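Local structure of aq_2013 protein (Aquifex aeolicus, 2P6C) at residues 32-38 / 133-137; 39-45 / 128-134; 45-51 / 93-99. The protein is of unknown function but belongs to the YjbQ (UPF0047) family and, in the crystal, assembles with two further copies of itself. One frame throughout, in Å; residues are numbered along the deposited sequence.

Contact 1 (32-38 / 133-137); sequences SEVKEGL and KIIGE
Lys35 and Glu36 both turn their backbone N-H groups to the C-terminal carboxylate of Glu137, a classic beta bulge at the end of the antiparallel pair formed by strands 37-43 and 128-136. Glu36 N lies 2.7 Å from Glu137 O, and Lys35 N makes a nearly straight bond (170°) to Glu137 OXT, so each carboxylate oxygen is gripped by backbone. Gly37 and Gly136 then bring their CA atoms within 4.0 Å; a side chain on either would run into the opposite backbone. Ile134 packs against Val34 and Ser32. Its CB lies 4.1 Å from Leu38 O; CG2, anti to the backbone N, meets Val34 CG2 at 3.8 Å; CG1, anti to the carbonyl carbon, carries the tip, CD1, to 4.1 Å from Ser32 CB. Ser32 OG accepts from Val34 N (3.0 Å), an ST turn, and also bonds Val29 O. An alanine at Ser32 is likely to leave Val34 N without its acceptor and the turn freer to shift over Ile134. Helix 22-32 thus ends against this sheet, with Tyr4 of strand 2-10 touching Ser32 and Ile134, and Ile104 of strand 99-104 touching Val34 and Ile134.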
loop_
_atom_site.group_PDB
_atom_site.type_symbol
_atom_site.label_atom_id
_atom_site.label_comp_id
_atom_site.label_asym_id
_atom_site.label_seq_id
_atom_site.Cartn_x
_atom_site.Cartn_y
_atom_site.Cartn_z
ATOM N N SER A 32 12.817 -3.737 20.316
ATOM C CA SER A 32 12.679 -2.286 20.169
ATOM C C SER A 32 12.192 -1.689 21.481
ATOM O O SER A 32 12.332 -0.490 21.721
ATOM C CB SER A 32 11.664 -1.937 19.078
ATOM O OG SER A 32 10.345 -1.966 19.596
ATOM N N GLU A 33 11.609 -2.543 22.317
ATOM C CA GLU A 33 11.062 -2.153 23.611
ATOM C C GLU A 33 9.917 -1.144 23.467
ATOM O O GLU A 33 9.453 -0.547 24.430
ATOM C CB GLU A 33 12.196 -1.554 24.445
ATOM C CG GLU A 33 13.214 -2.611 24.881
ATOM C CD GLU A 33 14.153 -2.018 25.905
ATOM O OE1 GLU A 33 14.691 -0.948 25.655
ATOM O OE2 GLU A 33 14.358 -2.643 26.942
ATOM N N VAL A 34 9.435 -0.938 22.245
ATOM C CA VAL A 34 8.331 -0.012 21.961
ATOM C C VAL A 34 7.036 -0.604 22.544
ATOM O O VAL A 34 6.754 -1.790 22.423
ATOM C CB VAL A 34 8.226 0.351 20.417
ATOM C CG1 VAL A 34 6.881 1.015 20.129
ATOM C CG2 VAL A 34 9.344 1.301 20.031
ATOM N N LYS A 35 6.337 0.202 23.261
ATOM C CA LYS A 35 4.985 -0.108 23.832
ATOM C C LYS A 35 3.936 0.234 22.836
ATOM O O LYS A 35 3.003 -0.520 22.593
ATOM C CB LYS A 35 4.593 0.684 25.109
ATOM C CG LYS A 35 5.119 0.022 26.384
ATOM C CD LYS A 35 6.252 0.823 27.029
ATOM C CE LYS A 35 5.816 2.234 27.440
ATOM N NZ LYS A 35 6.820 2.823 28.324
ATOM N N GLU A 36 3.868 1.333 22.288
ATOM C CA GLU A 36 2.854 1.840 21.379
ATOM C C GLU A 36 3.578 2.468 20.190
ATOM O O GLU A 36 4.454 3.311 20.373
ATOM C CB GLU A 36 2.006 2.900 22.087
ATOM C CG GLU A 36 1.325 2.433 23.372
ATOM C CD GLU A 36 0.275 1.365 23.137
ATOM O OE1 GLU A 36 -0.402 1.410 22.086
ATOM O OE2 GLU A 36 0.107 0.489 24.013
ATOM N N GLY A 37 3.232 2.058 18.974
ATOM C CA GLY A 37 3.897 2.644 17.822
ATOM C C GLY A 37 3.515 2.070 16.474
ATOM O O GLY A 37 2.474 1.428 16.316
ATOM N N LEU A 38 4.359 2.331 15.485
ATOM C CA LEU A 38 4.143 1.844 14.143
ATOM C C LEU A 38 5.327 1.001 13.721
ATOM O O LEU A 38 6.466 1.251 14.095
ATOM C CB LEU A 38 4.004 3.048 13.210
ATOM C CG LEU A 38 2.640 3.728 13.331
ATOM C CD1 LEU A 38 2.483 4.903 12.364
ATOM C CD2 LEU A 38 1.475 2.779 13.050
ATOM N N LYS A 133 11.296 -1.028 10.239
ATOM C CA LYS A 133 11.543 0.230 10.904
ATOM C C LYS A 133 10.412 0.525 11.872
ATOM O O LYS A 133 9.248 0.609 11.500
ATOM C CB LYS A 133 11.616 1.324 9.840
ATOM C CG LYS A 133 12.127 2.649 10.410
ATOM C CD LYS A 133 13.598 2.572 10.816
ATOM C CE LYS A 133 14.282 3.946 10.789
ATOM N NZ LYS A 133 15.730 3.774 10.704
ATOM N N ILE A 134 10.818 0.609 13.159
ATOM C CA ILE A 134 9.859 0.842 14.241
ATOM C C ILE A 134 10.088 2.183 14.917
ATOM O O ILE A 134 11.212 2.591 15.178
ATOM C CB ILE A 134 10.047 -0.269 15.285
ATOM C CG1 ILE A 134 9.638 -1.611 14.648
ATOM C CG2 ILE A 134 9.108 0.020 16.479
ATOM C CD1 ILE A 134 9.910 -2.895 15.453
ATOM N N ILE A 135 8.990 2.907 15.188
ATOM C CA ILE A 135 9.030 4.216 15.926
ATOM C C ILE A 135 7.855 4.202 16.887
ATOM O O ILE A 135 6.810 3.624 16.621
ATOM C CB ILE A 135 9.058 5.498 15.053
ATOM C CG1 ILE A 135 7.761 5.633 14.193
ATOM C CG2 ILE A 135 10.267 5.536 14.073
ATOM C CD1 ILE A 135 7.496 7.007 13.502
ATOM N N GLY A 136 8.002 4.905 18.001
ATOM C CA GLY A 136 6.923 5.026 18.960
ATOM C C GLY A 136 7.557 5.124 20.330
ATOM O O GLY A 136 8.722 5.525 20.467
ATOM N N GLU A 137 6.806 4.750 21.363
ATOM C CA GLU A 137 7.141 4.801 22.783
ATOM C C GLU A 137 6.842 3.470 23.478
ATOM O O GLU A 137 5.752 2.920 23.388
ATOM C CB GLU A 137 6.329 5.929 23.429
ATOM C CG GLU A 137 7.093 6.636 24.555
ATOM C CD GLU A 137 7.239 8.108 24.227
ATOM O OE1 GLU A 137 6.300 8.860 24.477
ATOM O OE2 GLU A 137 8.285 8.495 23.725
ATOM O OXT GLU A 137 7.680 2.891 24.159
#

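Contact 2 (39-45 / 128-134); sequences CLVSSMH and KRVVIKI. With PO4 (phosphate ion), chain C.
From Cys39 opposite Ile134 to Ser43 opposite Val130, segments 39-43 and 128-134 run antiparallel, 165° between directions and 4.7 Å between axes at closest approach, forming the central pair of a four-stranded antiparallel sheet. Hydrogen-bonded pairs Leu40-Lys133 and Ser42-Val131 alternate with non-hydrogen-bonded ones. On the face under helix 22-32, Cys39 SG, anti to its own N (chi1 176°), reaches across to Ile134 CG1 at 3.8 Å and also touches Ile132 CG2, while Val41 CG1 meets Val130 CG1. The other face, with Leu40, Val131 and Lys133, turns to the third subunit, where Lys133 NZ, also hydrogen-bonded to Thr5 OG1 of its own chain, forms a salt bridge with Glu36 of that subunit. Beyond the paired strands, His45 closes back on the start of strand 128-136. Its NE2 accepts from Arg129 N at 3.0 Å, the donor tilted 25° from the ring plane, and ND1 donates to phosphate O2 at 2.9 Å, so the ring is pinned through both nitrogens. Lys128 CB covers one ring face in a CH-pi contact, 3.7 Å from the centroid; its NZ continues to Thr47 and Glu121. Arg126 also binds the phosphate, an ion probably taken from the crystallisation liquor. Met44 SD lies over one face of the Arg129 guanidinium, 3.4 Å from NH2, and a water at the edge of that group accepts from Arg129 NE at 2.9 Å.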
loop_
_atom_site.group_PDB
_atom_site.type_symbol
_atom_site.label_atom_id
_atom_site.label_comp_id
_atom_site.label_asym_id
_atom_site.label_seq_id
_atom_site.Cartn_x
_atom_site.Cartn_y
_atom_site.Cartn_z
ATOM N N CYS A 39 5.063 -0.022 12.918
ATOM C CA CYS A 39 6.100 -0.932 12.459
ATOM C C CYS A 39 6.016 -1.149 10.950
ATOM O O CYS A 39 5.120 -1.843 10.467
ATOM C CB CYS A 39 5.956 -2.268 13.191
ATOM S SG CYS A 39 7.101 -3.571 12.646
ATOM N N LEU A 40 6.943 -0.537 10.214
ATOM C CA LEU A 40 7.006 -0.668 8.760
ATOM C C LEU A 40 7.864 -1.878 8.377
ATOM O O LEU A 40 8.960 -2.065 8.909
ATOM C CB LEU A 40 7.621 0.596 8.137
ATOM C CG LEU A 40 8.060 0.534 6.662
ATOM C CD1 LEU A 40 6.845 0.443 5.728
ATOM C CD2 LEU A 40 8.872 1.777 6.335
ATOM N N VAL A 41 7.356 -2.692 7.453
ATOM C CA VAL A 41 8.073 -3.870 6.969
ATOM C C VAL A 41 7.988 -3.756 5.462
ATOM O O VAL A 41 6.922 -3.902 4.868
ATOM C CB VAL A 41 7.407 -5.153 7.448
ATOM C CG1 VAL A 41 8.286 -6.344 7.123
ATOM C CG2 VAL A 41 7.134 -5.063 8.945
ATOM N N SER A 42 9.130 -3.493 4.846
ATOM C CA SER A 42 9.162 -3.246 3.421
ATOM C C SER A 42 10.310 -3.912 2.679
ATOM O O SER A 42 11.434 -3.988 3.182
ATOM C CB SER A 42 9.251 -1.727 3.222
ATOM O OG SER A 42 9.144 -1.364 1.864
ATOM N N SER A 43 10.024 -4.391 1.475
ATOM C CA SER A 43 11.071 -4.934 0.634
ATOM C C SER A 43 11.908 -3.811 0.083
ATOM O O SER A 43 11.403 -2.782 -0.324
ATOM C CB SER A 43 10.434 -5.677 -0.538
ATOM O OG SER A 43 11.471 -6.026 -1.464
ATOM N N MET A 44 13.226 -4.039 0.092
ATOM C CA MET A 44 14.125 -3.019 -0.454
ATOM C C MET A 44 14.383 -3.234 -1.950
ATOM O O MET A 44 15.193 -2.544 -2.553
ATOM C CB MET A 44 15.429 -3.052 0.334
ATOM C CG MET A 44 15.194 -2.846 1.838
ATOM S SD MET A 44 16.682 -2.330 2.736
ATOM C CE MET A 44 16.756 -0.605 2.225
ATOM N N HIS A 45 13.660 -4.178 -2.540
ATOM C CA HIS A 45 13.828 -4.485 -3.950
ATOM C C HIS A 45 12.518 -4.347 -4.723
ATOM O O HIS A 45 11.428 -4.398 -4.155
ATOM C CB HIS A 45 14.400 -5.908 -4.092
ATOM C CG HIS A 45 15.672 -6.110 -3.330
ATOM N ND1 HIS A 45 16.911 -6.020 -3.924
ATOM C CD2 HIS A 45 15.901 -6.259 -2.002
ATOM C CE1 HIS A 45 17.850 -6.097 -2.998
ATOM N NE2 HIS A 45 17.264 -6.242 -1.823
ATOM N N LYS A 128 18.800 -10.523 -0.933
ATOM C CA LYS A 128 17.884 -9.382 -0.979
ATOM C C LYS A 128 17.410 -9.091 0.437
ATOM O O LYS A 128 17.232 -10.007 1.249
ATOM C CB LYS A 128 16.714 -9.702 -1.909
ATOM C CG LYS A 128 17.161 -9.831 -3.362
ATOM C CD LYS A 128 16.186 -10.588 -4.262
ATOM C CE LYS A 128 15.026 -9.730 -4.729
ATOM N NZ LYS A 128 14.418 -10.276 -5.989
ATOM N N ARG A 129 17.195 -7.819 0.744
ATOM C CA ARG A 129 16.795 -7.482 2.096
ATOM C C ARG A 129 15.402 -6.872 2.247
ATOM O O ARG A 129 14.820 -6.311 1.312
ATOM C CB ARG A 129 17.810 -6.506 2.719
ATOM C CG ARG A 129 19.292 -6.888 2.638
ATOM C CD ARG A 129 20.105 -5.756 3.279
ATOM N NE ARG A 129 19.950 -4.560 2.460
ATOM C CZ ARG A 129 20.161 -3.306 2.860
ATOM N NH1 ARG A 129 20.547 -3.016 4.108
ATOM N NH2 ARG A 129 19.995 -2.322 1.986
ATOM N N VAL A 130 14.898 -7.009 3.464
ATOM C CA VAL A 130 13.646 -6.442 3.917
ATOM C C VAL A 130 14.007 -5.554 5.098
ATOM O O VAL A 130 14.817 -5.967 5.925
ATOM C CB VAL A 130 12.717 -7.559 4.427
ATOM C CG1 VAL A 130 11.654 -6.946 5.339
ATOM C CG2 VAL A 130 12.035 -8.311 3.287
ATOM N N VAL A 131 13.482 -4.306 5.120
ATOM C CA VAL A 131 13.716 -3.411 6.290
ATOM C C VAL A 131 12.540 -3.405 7.216
ATOM O O VAL A 131 11.384 -3.447 6.793
ATOM C CB VAL A 131 14.106 -1.952 5.876
ATOM C CG1 VAL A 131 13.060 -1.326 4.951
ATOM C CG2 VAL A 131 14.226 -1.076 7.111
ATOM N N ILE A 132 12.877 -3.454 8.524
ATOM C CA ILE A 132 11.902 -3.268 9.594
ATOM C C ILE A 132 12.233 -1.971 10.305
ATOM O O ILE A 132 13.292 -1.802 10.852
ATOM C CB ILE A 132 11.994 -4.405 10.626
ATOM C CG1 ILE A 132 11.668 -5.745 9.972
ATOM C CG2 ILE A 132 10.953 -4.169 11.748
ATOM C CD1 ILE A 132 12.039 -6.938 10.854
ATOM N N LYS A 133 11.296 -1.028 10.239
ATOM C CA LYS A 133 11.543 0.230 10.904
ATOM C C LYS A 133 10.412 0.525 11.872
ATOM O O LYS A 133 9.248 0.609 11.500
ATOM C CB LYS A 133 11.616 1.324 9.840
ATOM C CG LYS A 133 12.127 2.649 10.410
ATOM C CD LYS A 133 13.598 2.572 10.816
ATOM C CE LYS A 133 14.282 3.946 10.789
ATOM N NZ LYS A 133 15.730 3.774 10.704
ATOM N N ILE A 134 10.818 0.609 13.159
ATOM C CA ILE A 134 9.859 0.842 14.241
ATOM C C ILE A 134 10.088 2.183 14.917
ATOM O O ILE A 134 11.212 2.591 15.178
ATOM C CB ILE A 134 10.047 -0.269 15.285
ATOM C CG1 ILE A 134 9.638 -1.611 14.648
ATOM C CG2 ILE A 134 9.108 0.020 16.479
ATOM C CD1 ILE A 134 9.910 -2.895 15.453
HETATM P P PO4 C . 16.822 -6.251 -7.733
HETATM O O1 PO4 C . 17.969 -5.836 -8.580
HETATM O O2 PO4 C . 17.365 -6.999 -6.649
HETATM O O3 PO4 C . 16.066 -5.079 -7.462
HETATM O O4 PO4 C . 15.914 -7.197 -8.566
HETATM O O HOH W 1 19.058 -4.869 -0.308
#

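Contact 3 (45-51 / 93-99); sequences HLTSSVI and NLLTHLQ. With PO4 (phosphate ion), chain C.
Ser48, Ser49 and Val50, on edge strand 48-53 of the three-stranded sheet, lie against the last turn of helix 87-96 and the loop by which it enters strand 99-104. Asn93 is the main polar link. Its CG stands anti to the backbone N (chi1 164°), which sends the amide across to the strand, where ND2 donates to Ser48 O at 2.9 Å. The bond is bent (134°), and the donor sits above the carbonyl plane. The same ND2 makes a weak bond to Ser49 OG at 3.1 Å. Ser49 OG in turn donates to Thr96 OG1, also at 3.1 Å, and Thr96 OG1 bonds on to Lys92 O one helical turn back, so the bonds run from helix to strand and back, ending on a backbone carbonyl. After the helix, Val50 N reaches Leu98 O at 3.1 Å, again from well above the carbonyl plane. Packing is close at both ends: Ile51 CG2 rests 3.6 Å from Thr96 CB, the side chains crossing at a slant, and Leu46 O presses on Asn93 CB at 3.0 Å. A water lies 2.9 Å from Val50 O and also within bonding distance of Thr96 O. Just before the strand, Thr47 OG1 donates to phosphate O4 at 2.8 Å and takes a further bond from Lys128. Just after the helix, His97 meets His97 of both other subunits edge to face. Asn93 ND2, Ser49 OG and Thr96 OG1 thus bond to one another or to backbone carbonyls, one link being weak, whereas Leu46 O is buried without a partner; that a phosphate settles beside Thr47 is consistent with an anion-binding pocket, although its natural ligand is unknown.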
loop_
_atom_site.group_PDB
_atom_site.type_symbol
_atom_site.label_atom_id
_atom_site.label_comp_id
_atom_site.label_asym_id
_atom_site.label_seq_id
_atom_site.Cartn_x
_atom_site.Cartn_y
_atom_site.Cartn_z
ATOM N N HIS A 45 13.660 -4.178 -2.540
ATOM C CA HIS A 45 13.828 -4.485 -3.950
ATOM C C HIS A 45 12.518 -4.347 -4.723
ATOM O O HIS A 45 11.428 -4.398 -4.155
ATOM C CB HIS A 45 14.400 -5.908 -4.092
ATOM C CG HIS A 45 15.672 -6.110 -3.330
ATOM N ND1 HIS A 45 16.911 -6.020 -3.924
ATOM C CD2 HIS A 45 15.901 -6.259 -2.002
ATOM C CE1 HIS A 45 17.850 -6.097 -2.998
ATOM N NE2 HIS A 45 17.264 -6.242 -1.823
ATOM N N LEU A 46 12.634 -4.203 -6.035
ATOM C CA LEU A 46 11.509 -3.997 -6.981
ATOM C C LEU A 46 10.951 -5.360 -7.458
ATOM O O LEU A 46 10.002 -5.463 -8.226
ATOM C CB LEU A 46 11.983 -3.250 -8.274
ATOM C CG LEU A 46 12.264 -1.708 -8.112
ATOM C CD1 LEU A 46 11.169 -0.879 -7.439
ATOM C CD2 LEU A 46 13.552 -1.409 -7.365
ATOM N N THR A 47 11.593 -6.464 -7.085
ATOM C CA THR A 47 11.213 -7.779 -7.589
ATOM C C THR A 47 10.763 -8.740 -6.470
ATOM O O THR A 47 10.778 -9.955 -6.614
ATOM C CB THR A 47 12.426 -8.341 -8.327
ATOM O OG1 THR A 47 13.559 -8.295 -7.459
ATOM C CG2 THR A 47 12.720 -7.494 -9.570
ATOM N N SER A 48 10.373 -8.136 -5.354
ATOM C CA SER A 48 9.901 -8.844 -4.182
ATOM C C SER A 48 9.074 -7.868 -3.353
ATOM O O SER A 48 9.262 -6.648 -3.439
ATOM C CB SER A 48 11.086 -9.370 -3.364
ATOM O OG SER A 48 11.891 -8.321 -2.849
ATOM N N SER A 49 8.164 -8.408 -2.548
ATOM C CA SER A 49 7.305 -7.584 -1.673
ATOM C C SER A 49 7.071 -8.248 -0.302
ATOM O O SER A 49 7.160 -9.467 -0.160
ATOM C CB SER A 49 5.936 -7.379 -2.369
ATOM O OG SER A 49 6.082 -6.633 -3.587
ATOM N N VAL A 50 6.868 -7.374 0.751
ATOM C CA VAL A 50 6.224 -7.784 2.011
ATOM C C VAL A 50 4.745 -7.538 1.892
ATOM O O VAL A 50 4.263 -6.455 1.573
ATOM C CB VAL A 50 6.764 -6.989 3.210
ATOM C CG1 VAL A 50 6.046 -7.436 4.505
ATOM C CG2 VAL A 50 8.250 -7.224 3.382
ATOM N N ILE A 51 4.035 -8.671 2.089
ATOM C CA ILE A 51 2.555 -8.765 1.965
ATOM C C ILE A 51 2.038 -9.401 3.255
ATOM O O ILE A 51 2.748 -10.111 3.956
ATOM C CB ILE A 51 2.021 -9.516 0.645
ATOM C CG1 ILE A 51 2.443 -10.987 0.685
ATOM C CG2 ILE A 51 2.658 -8.885 -0.607
ATOM C CD1 ILE A 51 1.725 -11.833 -0.367
ATOM N N ASN A 93 5.437 -6.891 -8.083
ATOM C CA ASN A 93 5.792 -6.010 -6.964
ATOM C C ASN A 93 4.831 -4.814 -6.929
ATOM O O ASN A 93 4.360 -4.361 -5.897
ATOM C CB ASN A 93 7.244 -5.542 -7.164
ATOM C CG ASN A 93 7.567 -4.343 -6.306
ATOM O OD1 ASN A 93 7.492 -3.195 -6.740
ATOM N ND2 ASN A 93 7.933 -4.625 -5.044
ATOM N N LEU A 94 4.547 -4.336 -8.139
ATOM C CA LEU A 94 3.588 -3.243 -8.246
ATOM C C LEU A 94 2.221 -3.683 -7.725
ATOM O O LEU A 94 1.582 -3.006 -6.930
ATOM C CB LEU A 94 3.484 -2.824 -9.723
ATOM C CG LEU A 94 3.883 -1.359 -9.979
ATOM C CD1 LEU A 94 3.299 -0.810 -11.282
ATOM C CD2 LEU A 94 3.422 -0.415 -8.869
ATOM N N LEU A 95 1.771 -4.827 -8.227
ATOM C CA LEU A 95 0.485 -5.479 -7.932
ATOM C C LEU A 95 0.218 -5.662 -6.421
ATOM O O LEU A 95 -0.826 -5.296 -5.896
ATOM C CB LEU A 95 0.470 -6.838 -8.634
ATOM C CG LEU A 95 -0.762 -7.026 -9.524
ATOM C CD1 LEU A 95 -1.132 -8.498 -9.710
ATOM C CD2 LEU A 95 -2.008 -6.342 -8.964
ATOM N N THR A 96 1.172 -6.342 -5.793
ATOM C CA THR A 96 1.067 -6.712 -4.385
ATOM C C THR A 96 1.470 -5.608 -3.425
ATOM O O THR A 96 1.154 -5.673 -2.242
ATOM C CB THR A 96 1.958 -7.940 -4.046
ATOM O OG1 THR A 96 3.311 -7.677 -4.440
ATOM C CG2 THR A 96 1.461 -9.183 -4.747
ATOM N N HIS A 97 2.170 -4.604 -3.934
ATOM C CA HIS A 97 2.684 -3.498 -3.124
ATOM C C HIS A 97 3.873 -3.976 -2.297
ATOM O O HIS A 97 3.796 -4.985 -1.597
ATOM C CB HIS A 97 1.632 -2.922 -2.182
ATOM C CG HIS A 97 1.953 -1.529 -1.726
ATOM N ND1 HIS A 97 2.300 -0.528 -2.608
ATOM C CD2 HIS A 97 1.978 -0.969 -0.492
ATOM C CE1 HIS A 97 2.525 0.588 -1.940
ATOM N NE2 HIS A 97 2.337 0.348 -0.653
ATOM N N LEU A 98 4.963 -3.222 -2.352
ATOM C CA LEU A 98 6.246 -3.590 -1.697
ATOM C C LEU A 98 6.207 -3.679 -0.143
ATOM O O LEU A 98 7.045 -4.307 0.490
ATOM C CB LEU A 98 7.320 -2.589 -2.133
ATOM C CG LEU A 98 7.387 -1.350 -1.231
ATOM C CD1 LEU A 98 8.700 -0.584 -1.398
ATOM C CD2 LEU A 98 6.268 -0.349 -1.522
ATOM N N GLN A 99 5.231 -3.067 0.524
ATOM C CA GLN A 99 5.267 -3.008 1.981
ATOM C C GLN A 99 3.934 -3.060 2.739
ATOM O O GLN A 99 2.850 -3.070 2.159
ATOM C CB GLN A 99 5.953 -1.693 2.364
ATOM C CG GLN A 99 5.028 -0.483 2.094
ATOM C CD GLN A 99 5.716 0.881 2.096
ATOM O OE1 GLN A 99 5.049 1.915 2.216
ATOM N NE2 GLN A 99 7.039 0.894 1.942
HETATM P P PO4 C . 16.822 -6.251 -7.733
HETATM O O1 PO4 C . 17.969 -5.836 -8.580
HETATM O O2 PO4 C . 17.365 -6.999 -6.649
HETATM O O3 PO4 C . 16.066 -5.079 -7.462
HETATM O O4 PO4 C . 15.914 -7.197 -8.566
HETATM O O HOH W 2 1.726 -5.569 0.460
#

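Overall arrangement
Contacts 1 and 2 are successive parts of one pairing, strand 37-43 with strand 128-136, and share Lys133 and Ile134. Contact 3 instead joins the following strand, 48-53, to the end of helix 87-96. All three are largely buried, but contact 1 lies about 20 Å from the chain centre, measured centre to centre, and includes exposed residues, whereas contacts 2 and 3 lie within about 8 Å of it. Backbone bonds to a chain terminus mark contact 1, regular sheet pairing contact 2, and side-chain polar bonds contact 3. Contacts 2 and 3 share His45 and the phosphate and are stitched together by Lys128-Thr47 and Ser43-Ser48; each contact also touches the third subunit.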